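Local coordinates for ORF48 (Lactococcus phage TP901-1, PDB 3UH8), which probably serves as a structural component of the phage baseplate, the organelle of host adhesion, through an all-beta N-terminal domain of immunoglobulin-like fold, at residues 5-13 with 111-119; 28-36 with 76-84. All coordinates share one frame; numbering follows the deposited sequence.

Interaction 1 of 2, residues 5-13 with 111-119; sequences FITLSTTEP and QFSTRTFHY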
ATOM      1  N   PHE A   5      -0.111   4.491  10.109  1.00 26.79           N
ATOM      2  CA  PHE A   5       0.712   5.423   9.338  1.00 26.23           C
ATOM      3  C   PHE A   5       2.161   4.997   9.164  1.00 29.37           C
ATOM      4  O   PHE A   5       2.856   4.739  10.147  1.00 28.43           O
ATOM      5  CB  PHE A   5       0.622   6.855   9.884  1.00 28.04           C
ATOM      6  CG  PHE A   5       1.351   7.891   9.056  1.00 29.62           C
ATOM      7  CD1 PHE A   5       0.850   8.307   7.829  1.00 32.66           C
ATOM      8  CD2 PHE A   5       2.537   8.457   9.509  1.00 31.54           C
ATOM      9  CE1 PHE A   5       1.529   9.261   7.063  1.00 33.55           C
ATOM     10  CE2 PHE A   5       3.210   9.415   8.745  1.00 34.28           C
ATOM     11  CZ  PHE A   5       2.703   9.811   7.528  1.00 32.39           C
ATOM     12  N   ILE A   6       2.612   4.961   7.896  1.00 26.22           N
ATOM     13  CA  ILE A   6       3.972   4.612   7.469  1.00 26.17           C
ATOM     14  C   ILE A   6       4.408   5.473   6.274  1.00 30.98           C
ATOM     15  O   ILE A   6       3.563   5.941   5.509  1.00 30.21           O
ATOM     16  CB  ILE A   6       4.157   3.090   7.171  1.00 29.04           C
ATOM     17  CG1 ILE A   6       3.160   2.566   6.106  1.00 29.38           C
ATOM     18  CG2 ILE A   6       4.161   2.240   8.454  1.00 29.42           C
ATOM     19  CD1 ILE A   6       3.598   1.299   5.409  1.00 36.46           C
ATOM     20  N   THR A   7       5.728   5.662   6.114  1.00 28.41           N
ATOM     21  CA  THR A   7       6.314   6.414   5.004  1.00 28.57           C
ATOM     22  C   THR A   7       7.008   5.410   4.075  1.00 33.31           C
ATOM     23  O   THR A   7       7.919   4.702   4.511  1.00 32.65           O
ATOM     24  CB  THR A   7       7.265   7.508   5.525  1.00 37.64           C
ATOM     25  OG1 THR A   7       6.629   8.233   6.579  1.00 38.32           O
ATOM     26  CG2 THR A   7       7.707   8.469   4.431  1.00 35.79           C
ATOM     27  N   LEU A   8       6.566   5.337   2.808  1.00 30.42           N
ATOM     28  CA  LEU A   8       7.130   4.403   1.834  1.00 30.61           C
ATOM     29  C   LEU A   8       7.928   5.083   0.739  1.00 35.36           C
ATOM     30  O   LEU A   8       7.473   6.068   0.158  1.00 34.68           O
ATOM     31  CB  LEU A   8       6.045   3.487   1.239  1.00 30.70           C
ATOM     32  CG  LEU A   8       5.320   2.580   2.232  1.00 35.45           C
ATOM     33  CD1 LEU A   8       4.097   1.975   1.613  1.00 35.38           C
ATOM     34  CD2 LEU A   8       6.239   1.498   2.780  1.00 37.46           C
ATOM     35  N   SER A   9       9.119   4.533   0.449  1.00 32.71           N
ATOM     36  CA  SER A   9      10.042   5.044  -0.558  1.00 33.01           C
ATOM     37  C   SER A   9      10.024   4.243  -1.864  1.00 37.81           C
ATOM     38  O   SER A   9       9.740   3.042  -1.860  1.00 36.95           O
ATOM     39  CB  SER A   9      11.458   5.114   0.003  1.00 36.56           C
ATOM     40  OG  SER A   9      12.365   5.657  -0.940  1.00 45.39           O
ATOM     41  N   THR A  10      10.344   4.925  -2.978  1.00 35.35           N
ATOM     42  CA  THR A  10      10.427   4.333  -4.319  1.00 35.72           C
ATOM     43  C   THR A  10      11.890   4.071  -4.684  1.00 40.58           C
ATOM     44  O   THR A  10      12.183   3.204  -5.510  1.00 39.99           O
ATOM     45  CB  THR A  10       9.742   5.231  -5.360  1.00 43.92           C
ATOM     46  OG1 THR A  10      10.436   6.477  -5.443  1.00 43.98           O
ATOM     47  CG2 THR A  10       8.269   5.466  -5.062  1.00 42.80           C
ATOM     48  N   THR A  11      12.794   4.840  -4.065  1.00 38.48           N
ATOM     49  CA  THR A  11      14.240   4.753  -4.244  1.00 38.79           C
ATOM     50  C   THR A  11      14.876   3.850  -3.184  1.00 44.39           C
ATOM     51  O   THR A  11      15.658   2.964  -3.522  1.00 44.26           O
ATOM     52  CB  THR A  11      14.866   6.167  -4.180  1.00 44.64           C
ATOM     53  OG1 THR A  11      14.551   6.751  -2.916  1.00 43.12           O
ATOM     54  CG2 THR A  11      14.402   7.090  -5.300  1.00 43.19           C
ATOM     55  N   GLU A  12      14.563   4.067  -1.893  1.00 41.62           N
ATOM     56  CA  GLU A  12      15.146   3.355  -0.745  1.00 41.86           C
ATOM     57  C   GLU A  12      14.399   2.092  -0.252  1.00 46.48           C
ATOM     58  O   GLU A  12      13.200   1.980  -0.465  1.00 46.19           O
ATOM     59  CB  GLU A  12      15.185   4.322   0.401  1.00 43.32           C
ATOM     60  CG  GLU A  12      16.528   4.909   0.649  1.00 55.14           C
ATOM     61  CD  GLU A  12      16.504   6.380   0.399  1.00 79.04           C
ATOM     62  OE1 GLU A  12      16.449   7.128   1.401  1.00 75.13           O
ATOM     63  OE2 GLU A  12      16.401   6.768  -0.788  1.00 73.77           O
ATOM     64  N   PRO A  13      15.061   1.207   0.529  1.00 43.63           N
ATOM     65  CA  PRO A  13      14.366   0.039   1.080  1.00 43.31           C
ATOM     66  C   PRO A  13      13.317   0.435   2.095  1.00 46.53           C
ATOM     67  O   PRO A  13      13.467   1.469   2.777  1.00 46.18           O
ATOM     68  CB  PRO A  13      15.491  -0.706   1.769  1.00 45.17           C
ATOM     69  CG  PRO A  13      16.454   0.391   2.128  1.00 49.60           C
ATOM     70  CD  PRO A  13      16.448   1.357   1.020  1.00 45.24           C
ATOM     71  N   GLN A 111       3.352   3.476 -14.207  1.00 42.55           N
ATOM     72  CA  GLN A 111       4.332   4.520 -14.499  1.00 42.04           C
ATOM     73  C   GLN A 111       5.528   4.394 -13.561  1.00 44.94           C
ATOM     74  O   GLN A 111       6.655   4.678 -13.969  1.00 44.72           O
ATOM     75  CB  GLN A 111       3.679   5.909 -14.415  1.00 43.42           C
ATOM     76  CG  GLN A 111       3.431   6.594 -15.772  1.00 60.96           C
ATOM     77  CD  GLN A 111       3.035   5.682 -16.920  1.00 82.78           C
ATOM     78  OE1 GLN A 111       3.742   5.582 -17.929  1.00 78.57           O
ATOM     79  NE2 GLN A 111       1.901   4.999 -16.804  1.00 76.02           N
ATOM     80  N   PHE A 112       5.277   3.939 -12.316  1.00 40.60           N
ATOM     81  CA  PHE A 112       6.263   3.693 -11.256  1.00 39.89           C
ATOM     82  C   PHE A 112       5.596   2.989 -10.063  1.00 42.79           C
ATOM     83  O   PHE A 112       4.365   2.937  -9.980  1.00 42.47           O
ATOM     84  CB  PHE A 112       6.969   4.997 -10.810  1.00 41.60           C
ATOM     85  CG  PHE A 112       6.233   5.819  -9.780  1.00 43.03           C
ATOM     86  CD1 PHE A 112       6.627   5.808  -8.446  1.00 46.09           C
ATOM     87  CD2 PHE A 112       5.145   6.603 -10.139  1.00 45.11           C
ATOM     88  CE1 PHE A 112       5.939   6.561  -7.492  1.00 46.90           C
ATOM     89  CE2 PHE A 112       4.466   7.365  -9.184  1.00 47.89           C
ATOM     90  CZ  PHE A 112       4.863   7.330  -7.866  1.00 46.01           C
ATOM     91  N   SER A 113       6.411   2.489  -9.121  1.00 38.25           N
ATOM     92  CA  SER A 113       5.921   1.803  -7.928  1.00 37.54           C
ATOM     93  C   SER A 113       6.820   2.027  -6.723  1.00 39.61           C
ATOM     94  O   SER A 113       7.963   2.464  -6.876  1.00 39.03           O
ATOM     95  CB  SER A 113       5.781   0.305  -8.194  1.00 41.00           C
ATOM     96  OG  SER A 113       6.993  -0.264  -8.663  1.00 49.41           O
ATOM     97  N   THR A 114       6.299   1.723  -5.524  1.00 35.10           N
ATOM     98  CA  THR A 114       7.067   1.799  -4.285  1.00 34.37           C
ATOM     99  C   THR A 114       7.851   0.496  -4.176  1.00 37.40           C
ATOM    100  O   THR A 114       7.574  -0.471  -4.895  1.00 36.86           O
ATOM    101  CB  THR A 114       6.150   1.935  -3.038  1.00 41.06           C
ATOM    102  OG1 THR A 114       5.404   0.729  -2.845  1.00 38.82           O
ATOM    103  CG2 THR A 114       5.229   3.147  -3.087  1.00 39.84           C
ATOM    104  N   ARG A 115       8.795   0.452  -3.249  1.00 33.53           N
ATOM    105  CA  ARG A 115       9.547  -0.763  -2.998  1.00 33.02           C
ATOM    106  C   ARG A 115       8.755  -1.578  -1.994  1.00 35.32           C
ATOM    107  O   ARG A 115       7.903  -1.012  -1.301  1.00 35.10           O
ATOM    108  CB  ARG A 115      10.946  -0.419  -2.511  1.00 34.02           C
ATOM    109  CG  ARG A 115      11.786   0.092  -3.676  1.00 46.21           C
ATOM    110  CD  ARG A 115      13.132   0.636  -3.267  1.00 58.72           C
ATOM    111  NE  ARG A 115      13.842  -0.275  -2.370  1.00 70.51           N
ATOM    112  CZ  ARG A 115      14.911  -0.986  -2.710  1.00 87.03           C
ATOM    113  NH1 ARG A 115      15.426  -0.882  -3.929  1.00 75.44           N
ATOM    114  NH2 ARG A 115      15.490  -1.786  -1.825  1.00 74.54           N
ATOM    115  N   THR A 116       8.966  -2.909  -1.958  1.00 30.17           N
ATOM    116  CA  THR A 116       8.218  -3.780  -1.047  1.00 29.13           C
ATOM    117  C   THR A 116       8.406  -3.414   0.419  1.00 30.94           C
ATOM    118  O   THR A 116       9.449  -2.891   0.814  1.00 30.65           O
ATOM    119  CB  THR A 116       8.483  -5.278  -1.289  1.00 36.37           C
ATOM    120  OG1 THR A 116       9.837  -5.596  -0.969  1.00 36.02           O
ATOM    121  CG2 THR A 116       8.125  -5.734  -2.691  1.00 34.60           C
ATOM    122  N   PHE A 117       7.365  -3.662   1.206  1.00 25.82           N
ATOM    123  CA  PHE A 117       7.330  -3.443   2.640  1.00 24.73           C
ATOM    124  C   PHE A 117       6.570  -4.602   3.254  1.00 28.06           C
ATOM    125  O   PHE A 117       5.844  -5.315   2.551  1.00 27.39           O
ATOM    126  CB  PHE A 117       6.665  -2.097   2.981  1.00 26.20           C
ATOM    127  CG  PHE A 117       5.170  -2.024   2.764  1.00 27.40           C
ATOM    128  CD1 PHE A 117       4.648  -1.706   1.517  1.00 30.08           C
ATOM    129  CD2 PHE A 117       4.286  -2.237   3.815  1.00 29.21           C
ATOM    130  CE1 PHE A 117       3.265  -1.641   1.317  1.00 30.87           C
ATOM    131  CE2 PHE A 117       2.904  -2.170   3.614  1.00 31.88           C
ATOM    132  CZ  PHE A 117       2.403  -1.869   2.367  1.00 29.97           C
ATOM    133  N   HIS A 118       6.714  -4.774   4.563  1.00 24.71           N
ATOM    134  CA  HIS A 118       6.032  -5.840   5.264  1.00 24.35           C
ATOM    135  C   HIS A 118       5.052  -5.319   6.288  1.00 27.96           C
ATOM    136  O   HIS A 118       5.259  -4.250   6.861  1.00 27.58           O
ATOM    137  CB  HIS A 118       7.041  -6.772   5.936  1.00 25.11           C
ATOM    138  CG  HIS A 118       7.835  -7.607   4.980  1.00 28.60           C
ATOM    139  ND1 HIS A 118       9.023  -7.146   4.439  1.00 30.44           N
ATOM    140  CD2 HIS A 118       7.611  -8.865   4.534  1.00 30.36           C
ATOM    141  CE1 HIS A 118       9.469  -8.125   3.668  1.00 29.84           C
ATOM    142  NE2 HIS A 118       8.654  -9.182   3.697  1.00 30.10           N
ATOM    143  N   TYR A 119       3.988  -6.095   6.521  1.00 24.44           N
ATOM    144  CA  TYR A 119       2.977  -5.845   7.539  1.00 24.13           C
ATOM    145  C   TYR A 119       2.595  -7.177   8.175  1.00 29.59           C
ATOM    146  O   TYR A 119       2.711  -8.224   7.531  1.00 29.50           O
ATOM    147  CB  TYR A 119       1.767  -5.055   6.999  1.00 24.55           C
ATOM    148  CG  TYR A 119       0.847  -5.809   6.064  1.00 24.89           C
ATOM    149  CD1 TYR A 119      -0.276  -6.475   6.543  1.00 26.70           C
ATOM    150  CD2 TYR A 119       1.052  -5.785   4.686  1.00 25.09           C
ATOM    151  CE1 TYR A 119      -1.149  -7.140   5.682  1.00 26.86           C
ATOM    152  CE2 TYR A 119       0.183  -6.443   3.813  1.00 25.59           C
ATOM    153  CZ  TYR A 119      -0.918  -7.118   4.318  1.00 31.41           C
ATOM    154  OH  TYR A 119      -1.766  -7.785   3.473  1.00 31.00           O
TER
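Phe112 meets Thr10 at the rim of its ring: the threonine methyl CG2 lies in the ring plane, 3.5 Å from CE1, while the ring itself stacks on Phe100 and takes a cation-pi contact from Lys43. The same methyl also rests on the next carbonyl, with Thr10 CG2 3.5 Å from Ser113 O, and the hydroxyl of Thr10 turns to Glu38 instead. Thr114 has its CA 4.2 Å from that of Thr10, the nearest CA pair of the two segments, and its hydroxyl bonds to the amide of Phe98. Arg115 N to Ser9 O, 3.1 Å and nearly straight at 168°, is the one backbone hydrogen bond between the segments, made where strand 112-122 is broken. In this immunoglobulin-like (E-set) domain 2-9 lies beside 30-38, and 112-122 beside 92-103 and 21-23. The Arg115 side chain, bent at chi3 (48°), lies along the carbonyls of Thr10, Thr11 and Glu12 and brings NE to 3.0 Å from Glu12 O. Residues 9-12 form an ST motif, Ser9 OG accepting the N-H of Glu12 at 2.9 Å. Phe117 then enters the interior. With its CG held between backbone N and carbonyl carbon (chi1 71°), the ring offers one face to Leu8 CD1, a CH-pi contact 4.0 Å from the centroid. Leu8 CD2 sits against Phe117 CB, and Ile6 CD1 approaches Phe117 CD2 obliquely at 3.9 Å.

Interaction 2 of 2, residues 28-36 with 76-84; sequences NSQAIVAQI and NGTLKYVAS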
ATOM      1  N   ASN A  28     -14.400  -4.108  12.908  1.00 32.96           N
ATOM      2  CA  ASN A  28     -14.267  -2.771  12.332  1.00 31.82           C
ATOM      3  C   ASN A  28     -13.193  -2.649  11.246  1.00 32.23           C
ATOM      4  O   ASN A  28     -12.363  -3.555  11.089  1.00 31.76           O
ATOM      5  CB  ASN A  28     -14.059  -1.729  13.440  1.00 33.10           C
ATOM      6  CG  ASN A  28     -15.192  -1.661  14.435  1.00 56.84           C
ATOM      7  OD1 ASN A  28     -16.362  -1.465  14.083  1.00 50.97           O
ATOM      8  ND2 ASN A  28     -14.864  -1.808  15.708  1.00 49.55           N
ATOM      9  N   SER A  29     -13.233  -1.514  10.503  1.00 26.15           N
ATOM     10  CA  SER A  29     -12.302  -1.254   9.410  0.50 25.34           C
ATOM     11  C   SER A  29     -10.871  -1.022   9.888  1.00 27.93           C
ATOM     12  O   SER A  29     -10.637  -0.587  11.016  1.00 27.37           O
ATOM     13  CB  SER A  29     -12.796  -0.126   8.506  0.50 28.63           C
ATOM     14  OG  SER A  29     -12.519   1.165   9.017  0.50 36.68           O
ATOM     15  N   GLN A  30      -9.914  -1.393   9.033  1.00 22.93           N
ATOM     16  CA  GLN A  30      -8.476  -1.303   9.302  1.00 22.04           C
ATOM     17  C   GLN A  30      -7.816  -0.728   8.063  1.00 24.77           C
ATOM     18  O   GLN A  30      -7.949  -1.293   6.978  1.00 24.04           O
ATOM     19  CB  GLN A  30      -7.881  -2.682   9.623  1.00 23.05           C
ATOM     20  CG  GLN A  30      -8.403  -3.316  10.902  1.00 27.05           C
ATOM     21  CD  GLN A  30      -7.797  -4.674  11.107  1.00 37.26           C
ATOM     22  OE1 GLN A  30      -6.846  -4.839  11.869  1.00 31.52           O
ATOM     23  NE2 GLN A  30      -8.315  -5.670  10.406  1.00 27.75           N
ATOM     24  N   ALA A  31      -7.130   0.408   8.210  1.00 21.48           N
ATOM     25  CA  ALA A  31      -6.508   1.055   7.065  1.00 21.18           C
ATOM     26  C   ALA A  31      -5.042   1.405   7.240  1.00 25.01           C
ATOM     27  O   ALA A  31      -4.608   1.735   8.346  1.00 25.10           O
ATOM     28  CB  ALA A  31      -7.300   2.298   6.679  1.00 21.89           C
ATOM     29  N   ILE A  32      -4.286   1.328   6.126  1.00 20.79           N
ATOM     30  CA  ILE A  32      -2.862   1.676   6.071  0.80 20.34           C
ATOM     31  C   ILE A  32      -2.746   3.061   5.414  1.00 23.74           C
ATOM     32  O   ILE A  32      -3.089   3.212   4.238  1.00 23.00           O
ATOM     33  CB  ILE A  32      -1.997   0.594   5.348  0.80 23.24           C
ATOM     34  CG1 ILE A  32      -1.998  -0.748   6.127  0.80 23.32           C
ATOM     35  CG2 ILE A  32      -0.552   1.100   5.116  0.80 24.17           C
ATOM     36  CD1 ILE A  32      -1.407  -1.978   5.360  0.80 27.35           C
ATOM     37  N   VAL A  33      -2.313   4.061   6.183  1.00 20.52           N
ATOM     38  CA  VAL A  33      -2.131   5.429   5.703  1.00 20.71           C
ATOM     39  C   VAL A  33      -0.658   5.521   5.304  1.00 24.51           C
ATOM     40  O   VAL A  33       0.218   5.307   6.142  1.00 24.03           O
ATOM     41  CB  VAL A  33      -2.556   6.501   6.746  1.00 24.65           C
ATOM     42  CG1 VAL A  33      -2.447   7.909   6.163  1.00 24.48           C
ATOM     43  CG2 VAL A  33      -3.975   6.245   7.251  1.00 24.42           C
ATOM     44  N   ALA A  34      -0.386   5.743   4.015  1.00 21.42           N
ATOM     45  CA  ALA A  34       0.996   5.779   3.541  1.00 21.62           C
ATOM     46  C   ALA A  34       1.434   7.094   2.914  1.00 26.79           C
ATOM     47  O   ALA A  34       0.721   7.653   2.081  1.00 25.74           O
ATOM     48  CB  ALA A  34       1.263   4.618   2.593  1.00 22.22           C
ATOM     49  N   GLN A  35       2.626   7.575   3.316  1.00 25.10           N
ATOM     50  CA  GLN A  35       3.262   8.774   2.766  1.00 25.57           C
ATOM     51  C   GLN A  35       4.258   8.288   1.699  1.00 30.69           C
ATOM     52  O   GLN A  35       5.211   7.581   2.031  1.00 30.19           O
ATOM     53  CB  GLN A  35       3.964   9.587   3.880  1.00 26.96           C
ATOM     54  CG  GLN A  35       4.875  10.697   3.353  1.00 41.35           C
ATOM     55  CD  GLN A  35       4.228  12.050   3.390  1.00 60.36           C
ATOM     56  OE1 GLN A  35       4.156  12.695   4.442  1.00 56.22           O
ATOM     57  NE2 GLN A  35       3.782  12.530   2.239  1.00 49.61           N
ATOM     58  N   ILE A  36       3.992   8.581   0.416  1.00 28.16           N
ATOM     59  CA  ILE A  36       4.863   8.192  -0.687  1.00 28.33           C
ATOM     60  C   ILE A  36       6.048   9.160  -0.739  1.00 34.09           C
ATOM     61  O   ILE A  36       5.887  10.378  -0.641  1.00 33.80           O
ATOM     62  CB  ILE A  36       4.104   8.028  -2.025  1.00 31.24           C
ATOM     63  CG1 ILE A  36       2.800   7.198  -1.856  1.00 31.39           C
ATOM     64  CG2 ILE A  36       4.984   7.434  -3.111  1.00 31.70           C
ATOM     65  CD1 ILE A  36       2.889   5.762  -1.124  1.00 36.50           C
ATOM     66  N   ASN A  76       0.030  15.769  -2.170  1.00 29.55           N
ATOM     67  CA  ASN A  76       0.805  15.646  -0.928  1.00 29.28           C
ATOM     68  C   ASN A  76       1.514  14.288  -0.785  1.00 32.53           C
ATOM     69  O   ASN A  76       2.239  14.065   0.190  1.00 32.01           O
ATOM     70  CB  ASN A  76      -0.065  15.955   0.293  1.00 30.88           C
ATOM     71  CG  ASN A  76      -0.370  17.423   0.462  1.00 53.37           C
ATOM     72  OD1 ASN A  76       0.491  18.223   0.816  1.00 46.83           O
ATOM     73  ND2 ASN A  76      -1.612  17.808   0.244  1.00 44.95           N
ATOM     74  N   GLY A  77       1.306  13.411  -1.767  1.00 28.56           N
ATOM     75  CA  GLY A  77       1.898  12.082  -1.817  1.00 28.13           C
ATOM     76  C   GLY A  77       1.396  11.120  -0.762  1.00 30.89           C
ATOM     77  O   GLY A  77       2.168  10.292  -0.274  1.00 30.81           O
ATOM     78  N   THR A  78       0.102  11.217  -0.398  1.00 25.72           N
ATOM     79  CA  THR A  78      -0.495  10.336   0.608  1.00 24.77           C
ATOM     80  C   THR A  78      -1.607   9.467   0.053  1.00 27.25           C
ATOM     81  O   THR A  78      -2.267   9.838  -0.920  1.00 26.83           O
ATOM     82  CB  THR A  78      -0.965  11.102   1.853  1.00 32.26           C
ATOM     83  OG1 THR A  78      -2.013  12.004   1.503  1.00 30.16           O
ATOM     84  CG2 THR A  78       0.159  11.823   2.568  1.00 31.35           C
ATOM     85  N   LEU A  79      -1.816   8.306   0.686  1.00 22.70           N
ATOM     86  CA  LEU A  79      -2.873   7.365   0.331  1.00 21.99           C
ATOM     87  C   LEU A  79      -3.423   6.649   1.562  1.00 25.14           C
ATOM     88  O   LEU A  79      -2.712   6.485   2.558  1.00 24.92           O
ATOM     89  CB  LEU A  79      -2.429   6.364  -0.765  1.00 21.84           C
ATOM     90  CG  LEU A  79      -1.287   5.379  -0.459  1.00 26.45           C
ATOM     91  CD1 LEU A  79      -1.805   4.120   0.219  1.00 28.40           C
ATOM     92  CD2 LEU A  79      -0.582   4.978  -1.730  1.00 26.54           C
ATOM     93  N   LYS A  80      -4.675   6.197   1.471  1.00 20.46           N
ATOM     94  CA  LYS A  80      -5.340   5.448   2.525  1.00 19.80           C
ATOM     95  C   LYS A  80      -5.909   4.172   1.910  1.00 22.14           C
ATOM     96  O   LYS A  80      -6.822   4.242   1.086  1.00 21.76           O
ATOM     97  CB  LYS A  80      -6.435   6.301   3.196  1.00 22.30           C
ATOM     98  CG  LYS A  80      -7.137   5.611   4.360  1.00 34.52           C
ATOM     99  CD  LYS A  80      -8.235   6.483   4.937  1.00 41.22           C
ATOM    100  CE  LYS A  80      -9.007   5.766   6.012  1.00 50.70           C
ATOM    101  NZ  LYS A  80      -9.987   6.664   6.672  1.00 60.08           N
ATOM    102  N   TYR A  81      -5.336   3.015   2.276  1.00 17.02           N
ATOM    103  CA  TYR A  81      -5.801   1.720   1.784  1.00 16.02           C
ATOM    104  C   TYR A  81      -6.522   0.966   2.903  1.00 18.39           C
ATOM    105  O   TYR A  81      -5.929   0.734   3.951  1.00 17.13           O
ATOM    106  CB  TYR A  81      -4.644   0.874   1.187  1.00 16.87           C
ATOM    107  CG  TYR A  81      -4.996  -0.594   1.043  1.00 18.24           C
ATOM    108  CD1 TYR A  81      -5.865  -1.032   0.051  1.00 19.99           C
ATOM    109  CD2 TYR A  81      -4.510  -1.536   1.949  1.00 18.94           C
ATOM    110  CE1 TYR A  81      -6.236  -2.372  -0.049  1.00 20.41           C
ATOM    111  CE2 TYR A  81      -4.871  -2.881   1.856  1.00 19.69           C
ATOM    112  CZ  TYR A  81      -5.743  -3.291   0.863  1.00 26.57           C
ATOM    113  OH  TYR A  81      -6.095  -4.614   0.773  1.00 26.07           O
ATOM    114  N   VAL A  82      -7.778   0.562   2.661  1.00 15.47           N
ATOM    115  CA  VAL A  82      -8.570  -0.207   3.629  1.00 15.56           C
ATOM    116  C   VAL A  82      -8.257  -1.688   3.412  1.00 19.67           C
ATOM    117  O   VAL A  82      -8.479  -2.202   2.313  1.00 18.87           O
ATOM    118  CB  VAL A  82     -10.091   0.112   3.545  1.00 19.69           C
ATOM    119  CG1 VAL A  82     -10.901  -0.759   4.510  1.00 19.56           C
ATOM    120  CG2 VAL A  82     -10.359   1.592   3.811  1.00 19.51           C
ATOM    121  N   ALA A  83      -7.704  -2.356   4.447  1.00 16.80           N
ATOM    122  CA  ALA A  83      -7.334  -3.772   4.393  1.00 16.87           C
ATOM    123  C   ALA A  83      -8.530  -4.648   4.041  1.00 21.12           C
ATOM    124  O   ALA A  83      -9.530  -4.663   4.763  1.00 20.11           O
ATOM    125  CB  ALA A  83      -6.708  -4.219   5.708  1.00 17.52           C
ATOM    126  N   SER A  84      -8.437  -5.320   2.883  1.00 18.85           N
ATOM    127  CA  SER A  84      -9.459  -6.231   2.369  1.00 19.09           C
ATOM    128  C   SER A  84      -9.370  -7.552   3.129  1.00 24.32           C
ATOM    129  O   SER A  84      -8.413  -7.760   3.879  1.00 24.60           O
ATOM    130  CB  SER A  84      -9.231  -6.481   0.881  1.00 22.51           C
ATOM    131  OG  SER A  84      -7.983  -7.116   0.646  1.00 29.31           O
TER
HETATM  132  O   HOH W   1     -10.664  -3.273   6.995  1.00 23.81           O
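Ile32 and Tyr81 form a hydrogen-bonded antiparallel pair: Ile32 N to Tyr81 O is 2.8 Å, and the return bond from Tyr81 N to Ile32 O is almost straight (175°). Ala34 and Leu79 repeat the pattern two residues on, and single bonds run from Ala83 N to Gln30 O and from Ile36 N to Gly77 O. On the face bearing Ala34, Leu79 reaches across: with chi1 at 64° its branch tips toward strand 30-36, so that CD1 lies 3.9 Å from Ala34 CB while CD2 meets Ile36 CD1 at 3.6 Å. The other face carries Ala31, whose CB lies alongside the extended chain of Lys80, 3.9 Å from CE. Farther along it, the Gln35 side chain, bent at chi2, crosses that of Thr78 at a slant and leaves NE2 3.0 Å from Asn76 O and 3.7 Å from Thr78 CG2. These are central strands of the immunoglobulin-like domain: 30-38 lies between 2-9 and 78-82, and 78-82 pairs in turn with 65-73. The Leu79 and Tyr81 face turns inward, onto Phe98 of strand 92-103. At one end Gly77 and Thr78 form a G1 beta bulge facing Asp73. At the other, water 1 bridges Gln30 N and Ala83 O, while Tyr81 OH accepts the N-H of Ser84 at 3.2 Å and bonds to Glu67. Glu67 also holds the hydroxyl of Ser84, which caps helix 85-89 at Ala87 N.

Interaction 2 is nested within the loop that interaction 1 closes, yet the centres of the two lie only about 13 Å apart, an illustration that sequence order and spatial order need not agree in a beta domain. Strand 2-9 runs parallel to strand 30-38, and the two contacts meet along this seam: Leu8 N lies 2.7 Å from Gln35 O and Ile6 O 2.9 Å from Gln35 N, both probable hydrogen bonds. Strand 30-38 thus joins the N-terminal strand to 78-82, while residues 5-13 also reach the late strand 112-122. This brings strands from near the two ends of the modelled chain together in one domain.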